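Side-chain contact in general secretion pathway protein D (PDB 4E9J), which forms the outer-membrane channel of a type II secretion system, through which proteins such as elastase LasB are exported: residues Ala191-Val194 / Leu195-Met199. Numbering follows the deposited sequence.
Sequences AAEV and LNNAM
Leu195 folds its side chain back over the preceding turn of helix 188-201, where CG comes to 3.3 Å from Ala191 O and CD1 flanks the same oxygen. Its chi1 of -68° sets CG beside its own backbone N; that N-H donates to Ala191 O, and CG packs against the same oxygen by van der Waals contact. From there Leu195 reaches Leu233, Leu236 and Leu240 of helix 227-240 and Val212 of strand 211-215, while Ala191 meets Leu183; this is the tightly packed flank, on which the helix joins its partner helix and the three-stranded antiparallel sheet of the region assigned to the N2 domain. Asn196, at the margin of that flank, also touches Val212. Its amide lies over Ala192 O, with ND2 3.3 Å away but at a poor angle for a hydrogen bond; the bond to this oxygen comes instead from the backbone N of Asn196, at 2.9 Å. The other flank is loose. Glu193, on the solvent side, and the partly exposed Asn197 lie side by side, their carboxylate and amide planes only 6° apart, yet Glu193 CG and Asn197 ND2 approach no closer than 4.2 Å. Exposed Val194 rests on Leu240. The chemistry is consistent with a helix aliphatic on its inner side and mostly polar outside, its turns joined here by main-chain hydrogen bonds alone.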
ATOM      1  N   ALA A 191       2.537  25.661  -3.619  1.00 30.65           N
ATOM      2  CA  ALA A 191       1.157  25.666  -3.126  1.00 31.18           C
ATOM      3  C   ALA A 191       1.125  25.447  -1.618  1.00 32.36           C
ATOM      4  O   ALA A 191       0.428  26.170  -0.918  1.00 31.32           O
ATOM      5  CB  ALA A 191       0.351  24.578  -3.825  1.00 32.23           C
ATOM      6  N   ALA A 192       1.909  24.473  -1.114  1.00 28.85           N
ATOM      7  CA  ALA A 192       1.936  24.194   0.332  1.00 28.83           C
ATOM      8  C   ALA A 192       2.406  25.409   1.136  1.00 32.48           C
ATOM      9  O   ALA A 192       1.750  25.784   2.094  1.00 31.56           O
ATOM     10  CB  ALA A 192       2.821  22.983   0.622  1.00 29.54           C
ATOM     11  N   GLU A 193       3.480  26.072   0.681  1.00 29.49           N
ATOM     12  CA  GLU A 193       4.022  27.274   1.335  1.00 29.78           C
ATOM     13  C   GLU A 193       3.014  28.426   1.355  1.00 34.72           C
ATOM     14  O   GLU A 193       2.845  29.060   2.379  1.00 34.81           O
ATOM     15  CB  GLU A 193       5.344  27.697   0.644  1.00 31.41           C
ATOM     16  CG  GLU A 193       6.223  28.624   1.471  1.00 43.60           C
ATOM     17  CD  GLU A 193       7.507  28.996   0.756  1.00 77.08           C
ATOM     18  OE1 GLU A 193       7.433  29.756  -0.238  1.00 81.13           O
ATOM     19  OE2 GLU A 193       8.582  28.499   1.162  1.00 73.15           O
ATOM     20  N   VAL A 194       2.322  28.681   0.243  1.00 34.45           N
ATOM     21  CA  VAL A 194       1.297  29.744   0.194  1.00 34.41           C
ATOM     22  C   VAL A 194       0.152  29.449   1.171  1.00 34.44           C
ATOM     23  O   VAL A 194      -0.322  30.346   1.868  1.00 33.97           O
ATOM     24  CB  VAL A 194       0.771  29.905  -1.256  1.00 39.16           C
ATOM     25  CG1 VAL A 194      -0.540  30.688  -1.294  1.00 39.62           C
ATOM     26  CG2 VAL A 194       1.802  30.598  -2.118  1.00 38.90           C
ATOM     27  N   LEU A 195      -0.321  28.205   1.185  1.00 29.96           N
ATOM     28  CA  LEU A 195      -1.412  27.813   2.066  1.00 29.43           C
ATOM     29  C   LEU A 195      -1.026  27.888   3.525  1.00 33.32           C
ATOM     30  O   LEU A 195      -1.795  28.435   4.309  1.00 34.67           O
ATOM     31  CB  LEU A 195      -1.921  26.412   1.701  1.00 29.22           C
ATOM     32  CG  LEU A 195      -2.611  26.354   0.346  1.00 31.88           C
ATOM     33  CD1 LEU A 195      -2.816  24.915  -0.092  1.00 31.94           C
ATOM     34  CD2 LEU A 195      -3.903  27.163   0.339  1.00 30.97           C
ATOM     35  N   ASN A 196       0.186  27.431   3.877  1.00 28.53           N
ATOM     36  CA  ASN A 196       0.689  27.517   5.245  1.00 29.90           C
ATOM     37  C   ASN A 196       0.892  28.961   5.675  1.00 37.13           C
ATOM     38  O   ASN A 196       0.514  29.314   6.782  1.00 36.56           O
ATOM     39  CB  ASN A 196       2.009  26.765   5.381  1.00 27.58           C
ATOM     40  CG  ASN A 196       1.815  25.281   5.369  1.00 46.46           C
ATOM     41  OD1 ASN A 196       0.790  24.769   5.826  1.00 43.92           O
ATOM     42  ND2 ASN A 196       2.837  24.545   4.943  1.00 38.44           N
ATOM     43  N   ASN A 197       1.495  29.789   4.798  1.00 36.69           N
ATOM     44  CA  ASN A 197       1.698  31.219   5.083  1.00 37.41           C
ATOM     45  C   ASN A 197       0.362  31.903   5.321  1.00 42.40           C
ATOM     46  O   ASN A 197       0.202  32.535   6.359  1.00 43.73           O
ATOM     47  CB  ASN A 197       2.476  31.917   3.946  1.00 35.35           C
ATOM     48  CG  ASN A 197       3.951  31.662   3.979  1.00 59.40           C
ATOM     49  OD1 ASN A 197       4.486  31.034   4.899  1.00 50.72           O
ATOM     50  ND2 ASN A 197       4.651  32.169   2.980  1.00 60.07           N
ATOM     51  N   ALA A 198      -0.617  31.724   4.422  1.00 40.18           N
ATOM     52  CA  ALA A 198      -1.954  32.318   4.603  1.00 41.91           C
ATOM     53  C   ALA A 198      -2.632  31.893   5.921  1.00 47.14           C
ATOM     54  O   ALA A 198      -3.261  32.735   6.570  1.00 46.71           O
ATOM     55  CB  ALA A 198      -2.849  31.985   3.426  1.00 42.83           C
ATOM     56  N   MET A 199      -2.497  30.612   6.322  1.00 42.69           N
ATOM     57  CA  MET A 199      -3.073  30.151   7.588  1.00 43.72           C
ATOM     58  C   MET A 199      -2.338  30.757   8.786  1.00 48.51           C
ATOM     59  O   MET A 199      -3.002  31.196   9.721  1.00 49.03           O
ATOM     60  CB  MET A 199      -3.099  28.624   7.696  1.00 46.19           C
ATOM     61  CG  MET A 199      -4.175  28.004   6.839  1.00 49.69           C
ATOM     62  SD  MET A 199      -4.376  26.254   7.153  1.00 53.60           S
ATOM     63  CE  MET A 199      -2.776  25.633   6.566  1.00 49.87           C
TER